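Local coordinates for protein SnoK (Streptomyces nogalater, PDB 5EPA) that acts as an iron- and 2-oxoglutarate-dependent carbocyclase in the biosynthesis of the polyketide nogalamycin, at residues R43-T48 against P98-I103; G65-G70 against V78-Q83; L112-S117 against L269-T274; P140-S145 against T246-V251. One frame throughout, in Å; residues are numbered along the deposited sequence.

In the fold
The four contacts illustrate how chemistry follows place in an iron enzyme of the cupin fold. Contact 1 is buried and purely apolar across its two segments, packing a helix against the turn that leads into helix 47-64. Contacts 2, 3 and 4 are partly buried and, unlike contact 1, are joined by backbone hydrogen bonds. Contacts 2 and 3 share the seven-stranded sheet: strands 76-81 and 112-122 are neighbours in it, and a probable hydrogen bond between Gln83 OE1 and Ser116 OG connects them. Contact 2 alone touches 2-oxoglutarate. Contact 4 pairs two short strands apart from that sheet and is nested in the chain loop closed by contact 3, which it meets where Tyr115 packs on Pro140. Contacts 1 and 3 touch through Ser101 and Val273.

Contact 1 of 4, residues R43-T48 against P98-I103; sequences RVLSET and PEISGI
Val44 carries most of this contact, its two methyls meeting different residues of helix 98-108, whose first residues form the 98-103 segment. Its CG1 stands anti to the backbone N (chi1 -180°), which directs that branch into the helix, where it lies 3.6 Å from Ile100 CG1 and 4.0 Å from Glu99 CB. The side chains of Val44 and Ile100 cross at about a right angle. The other branch, beside the backbone N, reaches one helical turn further, with Val44 CG2 4.3 Å from Ile103 CD1. Of Glu99, it is the CB that Val44 touches; the chain bends at chi2 (-50°) and leads its carboxylate away, and OE1 accepts a hydrogen bond from the backbone N of Ala22. Leu45 follows with a lighter touch: one methyl, CD2, meets the far end of Ile100, 3.9 Å from its CD1. Beyond Leu45 the chain turns away from the partner helix, and Ser46 takes the N-cap position of helix 47-64. No hydrogen bond joins the two segments. Ile100 also packs on Ala150 and Ile152 of strand 148-153, while Val44 rests on Val213 of strand 213-217. The arrangement is hydrophobic packing of helix 98-108 and the strand-to-helix connection against the major sheet, in the double-stranded beta-helix (cupin) fold of the PhyH family.

Contact 2 of 4, residues G65-G70 against V78-Q83; sequences GREIWG and VHYVAQ. With AKG (2-oxoglutaric acid), chain H.
Trp69 and Val78 lie side by side across the strands, pointing the same way, and both touch the cosubstrate 2-oxoglutarate. With CG anti to the backbone N (chi1 176°), the indole runs alongside Val78, whose CB is 3.8 Å from Trp69 CE3. Trp69 CH2 lies 3.6 Å from the keto oxygen O5 of 2-oxoglutarate, which meets the indole at its edge, near the ring plane, and Val78 CG2 approaches O4 of the C5 carboxylate. Both residues belong to the 2-oxoglutarate pocket, where Thr130 of strand 130-133, in the second sheet, touches them. The backbone beneath is an antiparallel beta hairpin at the margin of the large sheet: Glu67 with Tyr80 and Trp69 with Val78 form hydrogen-bonded pairs, flanking the non-hydrogen-bonded pair Ile68 and His79. The bond from Glu67 N to Tyr80 O is 2.8 Å long and almost straight (175°). Glu67 CB sits over one face of the Tyr80 ring, 3.9 Å from its centroid, in a CH-pi contact, and Trp69 N lies at the edge of that ring. On the other side of the hairpin Arg66 CD covers a face of the His79 ring, 3.8 Å from the centroid, while Ile68 CG1 approaches the edge. Bends at chi2 and chi3 of Arg66 leave its guanidinium nearly perpendicular to the imidazole, with a water between NH1 and His79 ND1, weakly bonded to the histidine.

Contact 3 of 4, residues L112-S117 against L269-T274; sequences LRVYSS and LFPLVT
Arg113 NH1 donates to Phe270 O at 2.9 Å; the oxygen lies in the guanidinium plane, and NH1 approaches nearly along the C=O axis. Over one face of the same guanidinium sits Leu272 CG, 3.8 Å from Arg113 NH1. The Arg113 side chain is extended from CG to NE, and NE is held in turn by the carbonyl of Ala243. Around this grip the backbones bond twice. Val273 N meets Leu112 O at 3.0 Å from above the carbonyl plane, and Val114 N donates to Pro271 O at 2.9 Å. Phe270 places its ring edge toward the carbonyls of Val114 and Tyr115, with CE1 3.4 Å from Tyr115 O. Further out, Met241 of strand 233-242 touches Phe270 and Tyr115, and Val273 lies on Tyr240. Tyr115 and Ser116 both face Val239 as a classic beta bulge. The C-terminal tail thereby makes a single bridge, Arg113 with Leu272, to an inner strand of the major sheet of the double-stranded beta-helix.

Contact 4 of 4, residues P140-S145 against T246-V251; sequences PLNELS and TYRPGV
Weakly bonded strands 141-142 and 246-247 run antiparallel, Leu141 facing Tyr247 as a non-hydrogen-bonded pair, with backbone bonds at Arg248-Pro140 and Asn142-Thr246. Arg248 N donates to Pro140 O at 2.9 Å, entering from well above the carbonyl plane (56° out of it), while Asn142 N reaches Thr246 O at 3.0 Å. Asn142 makes the polar side-chain contacts. Its ND2 makes a weak hydrogen bond to Thr246 OG1 at 3.4 Å, and its OD1 lies against the aliphatic part of Arg248, 3.3 Å from CD. Arg248 leaves its backbone N with CG anti (chi1 -174°) and continues extended to NE, which carries CB, CG and CD past the amide; the two side chains cross at about a right angle. Pro140 CB is 4.3 Å from Tyr247 CE1, and the Tyr247 hydroxyl is hydrogen-bonded to Asp253. Leu141 lies with CB and CD2 against Thr246 O and also packs on Met241 of strand 233-242 and on Leu265. Two main-chain bonds therefore do the polar work, with the weak amide-hydroxyl bond a minor addition, and the arginine contributes its methylenes here. This implies a join made by individual main-chain hydrogen bonds and van der Waals packing, with no salt bridge between the segments.

Contact 1 of 4, residues R43-T48 against P98-I103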
loop_
_atom_site.group_PDB
_atom_site.type_symbol
_atom_site.label_atom_id
_atom_site.label_comp_id
_atom_site.label_asym_id
_atom_site.label_seq_id
_atom_site.Cartn_x
_atom_site.Cartn_y
_atom_site.Cartn_z
ATOM N N ARG A 43 3.146 -11.095 12.396
ATOM C CA ARG A 43 2.270 -11.259 13.546
ATOM C C ARG A 43 1.869 -9.919 14.217
ATOM O O ARG A 43 2.046 -9.737 15.391
ATOM C CB ARG A 43 2.906 -12.206 14.549
ATOM C CG ARG A 43 3.241 -13.574 13.959
ATOM C CD ARG A 43 3.910 -14.494 14.989
ATOM N NE ARG A 43 5.207 -13.947 15.379
ATOM C CZ ARG A 43 6.338 -14.121 14.725
ATOM N NH1 ARG A 43 6.367 -14.843 13.604
ATOM N NH2 ARG A 43 7.444 -13.549 15.180
ATOM N N VAL A 44 1.344 -8.995 13.435
ATOM C CA VAL A 44 0.916 -7.740 13.972
ATOM C C VAL A 44 -0.537 -7.875 14.449
ATOM O O VAL A 44 -0.876 -7.404 15.528
ATOM C CB VAL A 44 1.029 -6.615 12.936
ATOM C CG1 VAL A 44 0.580 -5.302 13.529
ATOM C CG2 VAL A 44 2.466 -6.498 12.422
ATOM N N LEU A 45 -1.365 -8.516 13.616
ATOM C CA LEU A 45 -2.745 -8.864 13.935
ATOM C C LEU A 45 -2.893 -10.297 14.356
ATOM O O LEU A 45 -2.316 -11.193 13.752
ATOM C CB LEU A 45 -3.624 -8.665 12.716
ATOM C CG LEU A 45 -3.643 -7.270 12.112
ATOM C CD1 LEU A 45 -4.604 -7.250 10.948
ATOM C CD2 LEU A 45 -4.093 -6.223 13.151
ATOM N N SER A 46 -3.712 -10.521 15.371
ATOM C CA SER A 46 -4.057 -11.856 15.824
ATOM C C SER A 46 -5.020 -12.528 14.832
ATOM O O SER A 46 -5.616 -11.875 13.981
ATOM C CB SER A 46 -4.763 -11.768 17.184
ATOM O OG SER A 46 -6.004 -11.087 17.046
ATOM N N GLU A 47 -5.186 -13.837 14.975
ATOM C CA GLU A 47 -6.142 -14.617 14.150
ATOM C C GLU A 47 -7.553 -14.040 14.279
ATOM O O GLU A 47 -8.274 -13.911 13.305
ATOM C CB GLU A 47 -6.068 -16.110 14.523
ATOM C CG GLU A 47 -4.734 -16.673 14.065
ATOM C CD GLU A 47 -4.458 -18.095 14.548
ATOM O OE1 GLU A 47 -4.775 -18.424 15.726
ATOM O OE2 GLU A 47 -3.910 -18.889 13.729
ATOM N N THR A 48 -7.923 -13.674 15.493
ATOM C CA THR A 48 -9.221 -13.106 15.760
ATOM C C THR A 48 -9.414 -11.789 15.019
ATOM O O THR A 48 -10.454 -11.577 14.394
ATOM C CB THR A 48 -9.395 -12.892 17.261
ATOM O OG1 THR A 48 -9.341 -14.154 17.907
ATOM C CG2 THR A 48 -10.750 -12.188 17.600
ATOM N N PRO A 98 -3.487 0.453 16.835
ATOM C CA PRO A 98 -2.340 0.997 17.565
ATOM C C PRO A 98 -1.008 0.402 17.154
ATOM O O PRO A 98 -0.010 1.108 17.111
ATOM C CB PRO A 98 -2.640 0.643 19.020
ATOM C CG PRO A 98 -4.128 0.401 19.070
ATOM C CD PRO A 98 -4.509 -0.119 17.734
ATOM N N GLU A 99 -0.975 -0.893 16.860
ATOM C CA GLU A 99 0.274 -1.501 16.503
ATOM C C GLU A 99 0.650 -1.197 15.057
ATOM O O GLU A 99 1.785 -0.801 14.769
ATOM C CB GLU A 99 0.255 -3.010 16.784
ATOM C CG GLU A 99 -0.239 -3.391 18.189
ATOM C CD GLU A 99 0.424 -2.635 19.338
ATOM O OE1 GLU A 99 1.441 -1.898 19.153
ATOM O OE2 GLU A 99 -0.065 -2.794 20.468
ATOM N N ILE A 100 -0.271 -1.366 14.125
ATOM C CA ILE A 100 0.052 -1.120 12.730
ATOM C C ILE A 100 0.492 0.335 12.532
ATOM O O ILE A 100 1.476 0.590 11.856
ATOM C CB ILE A 100 -1.137 -1.421 11.792
ATOM C CG1 ILE A 100 -1.526 -2.899 11.860
ATOM C CG2 ILE A 100 -0.790 -1.031 10.364
ATOM C CD1 ILE A 100 -2.805 -3.220 11.095
ATOM N N SER A 101 -0.311 1.287 13.043
ATOM C CA SER A 101 -0.074 2.699 12.783
ATOM C C SER A 101 1.095 3.162 13.626
ATOM O O SER A 101 1.880 3.994 13.200
ATOM C CB SER A 101 -1.336 3.576 13.030
ATOM O OG SER A 101 -1.724 3.569 14.376
ATOM N N GLY A 102 1.234 2.617 14.818
ATOM C CA GLY A 102 2.396 2.953 15.653
ATOM C C GLY A 102 3.737 2.466 15.061
ATOM O O GLY A 102 4.766 3.137 15.174
ATOM N N ILE A 103 3.715 1.292 14.435
ATOM C CA ILE A 103 4.894 0.780 13.746
ATOM C C ILE A 103 5.204 1.667 12.554
ATOM O O ILE A 103 6.342 2.009 12.330
ATOM C CB ILE A 103 4.701 -0.695 13.295
ATOM C CG1 ILE A 103 4.755 -1.614 14.521
ATOM C CG2 ILE A 103 5.779 -1.106 12.294
ATOM C CD1 ILE A 103 4.187 -2.987 14.261
#

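Contact 2 of 4, residues G65-G70 against V78-Q83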
loop_
_atom_site.group_PDB
_atom_site.type_symbol
_atom_site.label_atom_id
_atom_site.label_comp_id
_atom_site.label_asym_id
_atom_site.label_seq_id
_atom_site.Cartn_x
_atom_site.Cartn_y
_atom_site.Cartn_z
ATOM N N GLY A 65 -19.596 -2.811 -4.123
ATOM C CA GLY A 65 -19.153 -3.339 -5.396
ATOM C C GLY A 65 -17.669 -3.053 -5.611
ATOM O O GLY A 65 -17.154 -2.047 -5.141
ATOM N N ARG A 66 -16.969 -3.935 -6.325
ATOM C CA ARG A 66 -15.543 -3.738 -6.563
ATOM C C ARG A 66 -15.244 -3.049 -7.878
ATOM O O ARG A 66 -15.993 -3.119 -8.820
ATOM C CB ARG A 66 -14.778 -5.073 -6.462
ATOM C CG ARG A 66 -15.097 -6.079 -7.551
ATOM C CD ARG A 66 -14.991 -7.512 -7.018
ATOM N NE ARG A 66 -16.065 -7.802 -6.091
ATOM C CZ ARG A 66 -16.069 -8.755 -5.168
ATOM N NH1 ARG A 66 -15.033 -9.569 -5.000
ATOM N NH2 ARG A 66 -17.148 -8.909 -4.408
ATOM N N GLU A 67 -14.083 -2.436 -7.930
ATOM C CA GLU A 67 -13.559 -1.888 -9.157
ATOM C C GLU A 67 -12.372 -2.722 -9.670
ATOM O O GLU A 67 -11.683 -3.383 -8.903
ATOM C CB GLU A 67 -13.102 -0.461 -8.945
ATOM C CG GLU A 67 -14.143 0.421 -8.273
ATOM C CD GLU A 67 -13.962 1.870 -8.658
ATOM O OE1 GLU A 67 -13.660 2.659 -7.715
ATOM O OE2 GLU A 67 -14.005 2.178 -9.896
ATOM N N ILE A 68 -12.108 -2.587 -10.968
ATOM C CA ILE A 68 -10.973 -3.268 -11.606
ATOM C C ILE A 68 -9.771 -2.374 -11.706
ATOM O O ILE A 68 -9.826 -1.294 -12.277
ATOM C CB ILE A 68 -11.339 -3.741 -13.005
ATOM C CG1 ILE A 68 -12.379 -4.867 -12.910
ATOM C CG2 ILE A 68 -10.104 -4.266 -13.726
ATOM C CD1 ILE A 68 -13.049 -5.191 -14.215
ATOM N N TRP A 69 -8.671 -2.823 -11.155
ATOM C CA TRP A 69 -7.388 -2.242 -11.462
ATOM C C TRP A 69 -6.853 -3.083 -12.604
ATOM O O TRP A 69 -6.517 -4.247 -12.429
ATOM C CB TRP A 69 -6.499 -2.296 -10.219
ATOM C CG TRP A 69 -5.076 -1.831 -10.318
ATOM C CD1 TRP A 69 -4.360 -1.540 -11.449
ATOM C CD2 TRP A 69 -4.161 -1.705 -9.211
ATOM N NE1 TRP A 69 -3.044 -1.202 -11.102
ATOM C CE2 TRP A 69 -2.902 -1.319 -9.738
ATOM C CE3 TRP A 69 -4.286 -1.910 -7.829
ATOM C CZ2 TRP A 69 -1.785 -1.101 -8.927
ATOM C CZ3 TRP A 69 -3.173 -1.712 -7.013
ATOM C CH2 TRP A 69 -1.932 -1.314 -7.568
ATOM N N GLY A 70 -6.781 -2.460 -13.784
ATOM C CA GLY A 70 -6.353 -3.129 -15.012
ATOM C C GLY A 70 -7.159 -2.625 -16.193
ATOM O O GLY A 70 -7.900 -1.666 -16.082
ATOM N N VAL A 78 -6.011 -6.401 -10.084
ATOM C CA VAL A 78 -6.521 -6.401 -8.722
ATOM C C VAL A 78 -7.965 -5.925 -8.704
ATOM O O VAL A 78 -8.342 -5.035 -9.477
ATOM C CB VAL A 78 -5.699 -5.468 -7.836
ATOM C CG1 VAL A 78 -6.173 -5.545 -6.408
ATOM C CG2 VAL A 78 -4.236 -5.823 -7.849
ATOM N N HIS A 79 -8.802 -6.557 -7.881
ATOM C CA HIS A 79 -10.156 -6.004 -7.581
ATOM C C HIS A 79 -10.016 -5.158 -6.351
ATOM O O HIS A 79 -9.431 -5.626 -5.357
ATOM C CB HIS A 79 -11.194 -7.069 -7.329
ATOM C CG HIS A 79 -11.745 -7.663 -8.570
ATOM N ND1 HIS A 79 -11.923 -9.017 -8.726
ATOM C CD2 HIS A 79 -12.144 -7.098 -9.731
ATOM C CE1 HIS A 79 -12.406 -9.266 -9.935
ATOM N NE2 HIS A 79 -12.570 -8.112 -10.556
ATOM N N TYR A 80 -10.533 -3.928 -6.386
ATOM C CA TYR A 80 -10.347 -3.056 -5.249
ATOM C C TYR A 80 -11.570 -2.242 -4.860
ATOM O O TYR A 80 -12.494 -2.075 -5.641
ATOM C CB TYR A 80 -9.161 -2.117 -5.483
ATOM C CG TYR A 80 -9.410 -1.037 -6.504
ATOM C CD1 TYR A 80 -9.154 -1.245 -7.831
ATOM C CD2 TYR A 80 -9.830 0.234 -6.113
ATOM C CE1 TYR A 80 -9.343 -0.231 -8.780
ATOM C CE2 TYR A 80 -10.024 1.253 -7.056
ATOM C CZ TYR A 80 -9.782 1.001 -8.389
ATOM O OH TYR A 80 -9.971 1.978 -9.312
ATOM N N VAL A 81 -11.542 -1.752 -3.622
ATOM C CA VAL A 81 -12.429 -0.692 -3.159
ATOM C C VAL A 81 -11.556 0.395 -2.571
ATOM O O VAL A 81 -10.775 0.128 -1.673
ATOM C CB VAL A 81 -13.396 -1.153 -2.097
ATOM C CG1 VAL A 81 -14.252 0.034 -1.588
ATOM C CG2 VAL A 81 -14.293 -2.233 -2.647
ATOM N N ALA A 82 -11.646 1.608 -3.121
ATOM C CA ALA A 82 -10.810 2.731 -2.678
ATOM C C ALA A 82 -11.482 3.475 -1.499
ATOM O O ALA A 82 -12.663 3.324 -1.255
ATOM C CB ALA A 82 -10.593 3.683 -3.826
ATOM N N GLN A 83 -10.674 4.232 -0.747
ATOM C CA GLN A 83 -11.131 4.918 0.482
ATOM C C GLN A 83 -11.897 3.953 1.379
ATOM O O GLN A 83 -12.910 4.299 1.994
ATOM C CB GLN A 83 -12.016 6.112 0.148
ATOM C CG GLN A 83 -11.262 7.313 -0.403
ATOM C CD GLN A 83 -10.723 7.080 -1.801
ATOM O OE1 GLN A 83 -9.511 7.152 -2.031
ATOM N NE2 GLN A 83 -11.606 6.796 -2.741
HETATM C C1 AKG H . 0.453 -1.238 -2.957
HETATM O O1 AKG H . 0.037 -1.601 -1.828
HETATM O O2 AKG H . 1.016 -0.144 -3.226
HETATM C C2 AKG H . 0.266 -2.115 -4.110
HETATM O O5 AKG H . 0.715 -1.668 -5.155
HETATM C C3 AKG H . -0.424 -3.449 -3.978
HETATM C C4 AKG H . -0.751 -4.184 -5.281
HETATM C C5 AKG H . -1.387 -5.554 -4.979
HETATM O O3 AKG H . -1.980 -5.788 -3.876
HETATM O O4 AKG H . -1.331 -6.454 -5.820
HETATM O O HOH W 1 -13.315 -10.407 -6.660
HETATM O O HOH W 2 -13.967 1.863 -5.231
HETATM O O HOH W 3 -8.202 1.745 -11.685
#

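Contact 3 of 4, residues L112-S117 against L269-T274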
loop_
_atom_site.group_PDB
_atom_site.type_symbol
_atom_site.label_atom_id
_atom_site.label_comp_id
_atom_site.label_asym_id
_atom_site.label_seq_id
_atom_site.Cartn_x
_atom_site.Cartn_y
_atom_site.Cartn_z
ATOM N N LEU A 112 2.557 11.352 10.719
ATOM C CA LEU A 112 1.774 10.827 9.637
ATOM C C LEU A 112 0.293 11.086 9.795
ATOM O O LEU A 112 -0.203 11.304 10.903
ATOM C CB LEU A 112 1.953 9.337 9.552
ATOM C CG LEU A 112 3.368 8.800 9.339
ATOM C CD1 LEU A 112 3.367 7.305 9.564
ATOM C CD2 LEU A 112 3.906 9.127 7.956
ATOM N N ARG A 113 -0.397 11.025 8.659
ATOM C CA ARG A 113 -1.852 10.972 8.622
ATOM C C ARG A 113 -2.257 9.805 7.749
ATOM O O ARG A 113 -1.537 9.421 6.856
ATOM C CB ARG A 113 -2.457 12.233 7.990
ATOM C CG ARG A 113 -2.448 13.492 8.829
ATOM C CD ARG A 113 -2.908 14.678 8.001
ATOM N NE ARG A 113 -2.814 15.903 8.776
ATOM C CZ ARG A 113 -3.705 16.288 9.693
ATOM N NH1 ARG A 113 -4.772 15.522 9.986
ATOM N NH2 ARG A 113 -3.524 17.434 10.348
ATOM N N VAL A 114 -3.468 9.302 7.972
ATOM C CA VAL A 114 -4.063 8.348 7.017
ATOM C C VAL A 114 -4.536 9.089 5.753
ATOM O O VAL A 114 -5.335 10.015 5.844
ATOM C CB VAL A 114 -5.254 7.617 7.620
ATOM C CG1 VAL A 114 -5.830 6.632 6.618
ATOM C CG2 VAL A 114 -4.836 6.871 8.870
ATOM N N TYR A 115 -3.989 8.709 4.601
ATOM C CA TYR A 115 -4.392 9.259 3.318
ATOM C C TYR A 115 -5.597 8.508 2.799
ATOM O O TYR A 115 -6.574 9.110 2.364
ATOM C CB TYR A 115 -3.279 9.218 2.235
ATOM C CG TYR A 115 -3.853 9.447 0.849
ATOM C CD1 TYR A 115 -4.418 10.643 0.513
ATOM C CD2 TYR A 115 -3.923 8.440 -0.076
ATOM C CE1 TYR A 115 -5.003 10.865 -0.726
ATOM C CE2 TYR A 115 -4.489 8.654 -1.334
ATOM C CZ TYR A 115 -5.054 9.888 -1.630
ATOM O OH TYR A 115 -5.661 10.094 -2.865
ATOM N N SER A 116 -5.506 7.191 2.806
ATOM C CA SER A 116 -6.548 6.346 2.238
ATOM C C SER A 116 -6.245 4.908 2.580
ATOM O O SER A 116 -5.187 4.585 3.155
ATOM C CB SER A 116 -6.605 6.479 0.715
ATOM O OG SER A 116 -7.777 5.891 0.200
ATOM N N SER A 117 -7.178 4.035 2.224
ATOM C CA SER A 117 -6.901 2.613 2.223
ATOM C C SER A 117 -7.629 1.948 1.085
ATOM O O SER A 117 -8.619 2.501 0.564
ATOM C CB SER A 117 -7.264 1.985 3.573
ATOM O OG SER A 117 -8.639 1.684 3.699
ATOM N N LEU A 269 -11.438 12.975 7.666
ATOM C CA LEU A 269 -11.155 12.014 6.592
ATOM C C LEU A 269 -9.661 11.666 6.449
ATOM O O LEU A 269 -9.326 10.668 5.870
ATOM C CB LEU A 269 -11.720 12.490 5.246
ATOM C CG LEU A 269 -13.242 12.682 5.225
ATOM C CD1 LEU A 269 -13.694 13.085 3.831
ATOM C CD2 LEU A 269 -13.999 11.415 5.655
ATOM N N PHE A 270 -8.799 12.471 7.042
ATOM C CA PHE A 270 -7.372 12.267 6.963
ATOM C C PHE A 270 -6.760 12.355 8.362
ATOM O O PHE A 270 -5.962 13.235 8.657
ATOM C CB PHE A 270 -6.769 13.330 6.024
ATOM C CG PHE A 270 -7.385 13.364 4.645
ATOM C CD1 PHE A 270 -7.215 12.326 3.772
ATOM C CD2 PHE A 270 -8.132 14.455 4.225
ATOM C CE1 PHE A 270 -7.781 12.332 2.509
ATOM C CE2 PHE A 270 -8.703 14.480 2.954
ATOM C CZ PHE A 270 -8.504 13.410 2.090
ATOM N N PRO A 271 -7.113 11.419 9.246
ATOM C CA PRO A 271 -6.800 11.577 10.666
ATOM C C PRO A 271 -5.336 11.351 10.987
ATOM O O PRO A 271 -4.669 10.532 10.344
ATOM C CB PRO A 271 -7.627 10.481 11.327
ATOM C CG PRO A 271 -7.855 9.472 10.236
ATOM C CD PRO A 271 -8.004 10.270 9.000
ATOM N N LEU A 272 -4.858 12.101 11.967
ATOM C CA LEU A 272 -3.501 11.987 12.473
ATOM C C LEU A 272 -3.283 10.648 13.134
ATOM O O LEU A 272 -4.137 10.174 13.843
ATOM C CB LEU A 272 -3.182 13.054 13.511
ATOM C CG LEU A 272 -2.724 14.412 13.013
ATOM C CD1 LEU A 272 -2.825 15.415 14.146
ATOM C CD2 LEU A 272 -1.302 14.362 12.454
ATOM N N VAL A 273 -2.105 10.066 12.883
ATOM C CA VAL A 273 -1.656 8.896 13.595
ATOM C C VAL A 273 -1.051 9.333 14.913
ATOM O O VAL A 273 -0.144 10.165 14.930
ATOM C CB VAL A 273 -0.577 8.143 12.798
ATOM C CG1 VAL A 273 -0.011 6.983 13.621
ATOM C CG2 VAL A 273 -1.166 7.622 11.502
ATOM N N THR A 274 -1.563 8.775 16.007
ATOM C CA THR A 274 -1.091 9.065 17.349
ATOM C C THR A 274 -0.646 7.715 17.950
ATOM O O THR A 274 0.506 7.536 18.319
ATOM C CB THR A 274 -2.236 9.555 18.241
ATOM O OG1 THR A 274 -3.246 8.525 18.302
ATOM C CG2 THR A 274 -2.855 10.856 17.705
HETATM O O HOH W 4 -8.795 8.830 4.346
#

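Contact 4 of 4, residues P140-S145 against T246-V251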
loop_
_atom_site.group_PDB
_atom_site.type_symbol
_atom_site.label_atom_id
_atom_site.label_comp_id
_atom_site.label_asym_id
_atom_site.label_seq_id
_atom_site.Cartn_x
_atom_site.Cartn_y
_atom_site.Cartn_z
ATOM N N PRO A 140 -1.981 11.796 -5.502
ATOM C CA PRO A 140 -2.305 13.180 -5.897
ATOM C C PRO A 140 -1.883 14.160 -4.811
ATOM O O PRO A 140 -2.699 14.946 -4.298
ATOM C CB PRO A 140 -3.811 13.132 -6.070
ATOM C CG PRO A 140 -4.253 12.139 -5.016
ATOM C CD PRO A 140 -3.159 11.103 -4.937
ATOM N N LEU A 141 -0.598 14.117 -4.472
ATOM C CA LEU A 141 -0.036 14.844 -3.360
ATOM C C LEU A 141 1.271 15.528 -3.709
ATOM O O LEU A 141 1.979 15.087 -4.599
ATOM C CB LEU A 141 0.238 13.914 -2.191
ATOM C CG LEU A 141 -0.942 13.088 -1.708
ATOM C CD1 LEU A 141 -0.458 12.157 -0.637
ATOM C CD2 LEU A 141 -2.074 13.941 -1.149
ATOM N N ASN A 142 1.511 16.667 -3.056
ATOM C CA ASN A 142 2.802 17.306 -3.056
ATOM C C ASN A 142 3.435 16.955 -1.766
ATOM O O ASN A 142 2.770 16.491 -0.825
ATOM C CB ASN A 142 2.738 18.811 -3.002
ATOM C CG ASN A 142 2.256 19.402 -4.277
ATOM O OD1 ASN A 142 2.818 19.117 -5.324
ATOM N ND2 ASN A 142 1.230 20.286 -4.201
ATOM N N GLU A 143 4.731 17.210 -1.706
ATOM C CA GLU A 143 5.376 17.354 -0.414
ATOM C C GLU A 143 5.627 15.988 0.232
ATOM O O GLU A 143 5.535 15.802 1.477
ATOM C CB GLU A 143 4.528 18.287 0.466
ATOM C CG GLU A 143 5.421 19.195 1.209
ATOM C CD GLU A 143 6.173 20.150 0.305
ATOM O OE1 GLU A 143 5.588 20.780 -0.614
ATOM O OE2 GLU A 143 7.392 20.278 0.536
ATOM N N LEU A 144 5.954 15.012 -0.621
ATOM C CA LEU A 144 6.201 13.678 -0.030
ATOM C C LEU A 144 7.618 13.452 0.349
ATOM O O LEU A 144 8.556 13.740 -0.408
ATOM C CB LEU A 144 5.652 12.424 -0.743
ATOM C CG LEU A 144 4.228 12.658 -1.220
ATOM C CD1 LEU A 144 3.679 11.405 -1.860
ATOM C CD2 LEU A 144 3.344 13.112 -0.067
ATOM N N SER A 145 7.742 12.864 1.529
ATOM C CA SER A 145 9.017 12.605 2.100
ATOM C C SER A 145 9.030 11.224 2.751
ATOM O O SER A 145 9.764 10.347 2.313
ATOM C CB SER A 145 9.308 13.715 3.088
ATOM O OG SER A 145 10.556 13.526 3.699
ATOM N N THR A 246 -0.156 18.076 0.975
ATOM C CA THR A 246 -1.121 18.924 0.298
ATOM C C THR A 246 -1.573 18.319 -1.012
ATOM O O THR A 246 -0.919 17.387 -1.537
ATOM C CB THR A 246 -0.565 20.316 0.008
ATOM O OG1 THR A 246 0.558 20.222 -0.857
ATOM C CG2 THR A 246 -0.173 21.048 1.303
ATOM N N TYR A 247 -2.685 18.848 -1.553
ATOM C CA TYR A 247 -3.345 18.274 -2.740
ATOM C C TYR A 247 -2.689 18.726 -4.065
ATOM O O TYR A 247 -2.347 19.887 -4.263
ATOM C CB TYR A 247 -4.827 18.613 -2.770
ATOM C CG TYR A 247 -5.499 18.317 -4.071
ATOM C CD1 TYR A 247 -5.393 17.072 -4.667
ATOM C CD2 TYR A 247 -6.207 19.291 -4.733
ATOM C CE1 TYR A 247 -5.978 16.811 -5.892
ATOM C CE2 TYR A 247 -6.812 19.046 -5.945
ATOM C CZ TYR A 247 -6.677 17.807 -6.526
ATOM O OH TYR A 247 -7.307 17.584 -7.719
ATOM N N ARG A 248 -2.417 17.740 -4.903
ATOM C CA ARG A 248 -1.827 17.983 -6.225
ATOM C C ARG A 248 -2.604 17.223 -7.277
ATOM O O ARG A 248 -2.642 15.983 -7.200
ATOM C CB ARG A 248 -0.361 17.495 -6.261
ATOM C CG ARG A 248 0.329 17.859 -7.547
ATOM C CD ARG A 248 1.671 17.166 -7.681
ATOM N NE ARG A 248 2.349 17.626 -8.888
ATOM C CZ ARG A 248 3.630 17.393 -9.173
ATOM N NH1 ARG A 248 4.390 16.621 -8.384
ATOM N NH2 ARG A 248 4.136 17.916 -10.290
ATOM N N PRO A 249 -3.197 17.934 -8.239
ATOM C CA PRO A 249 -4.076 17.275 -9.182
ATOM C C PRO A 249 -3.371 16.209 -9.978
ATOM O O PRO A 249 -2.200 16.356 -10.346
ATOM C CB PRO A 249 -4.496 18.384 -10.120
ATOM C CG PRO A 249 -4.456 19.583 -9.277
ATOM C CD PRO A 249 -3.275 19.385 -8.368
ATOM N N GLY A 250 -4.071 15.110 -10.164
ATOM C CA GLY A 250 -3.477 13.984 -10.846
ATOM C C GLY A 250 -4.458 12.893 -11.079
ATOM O O GLY A 250 -5.649 13.034 -10.780
ATOM N N VAL A 251 -3.900 11.784 -11.568
ATOM C CA VAL A 251 -4.690 10.639 -11.867
ATOM C C VAL A 251 -5.069 10.288 -10.404
ATOM O O VAL A 251 -4.377 10.721 -9.450
ATOM C CB VAL A 251 -3.906 9.492 -12.578
ATOM C CG1 VAL A 251 -3.394 9.939 -13.944
ATOM C CG2 VAL A 251 -2.763 8.960 -11.726
#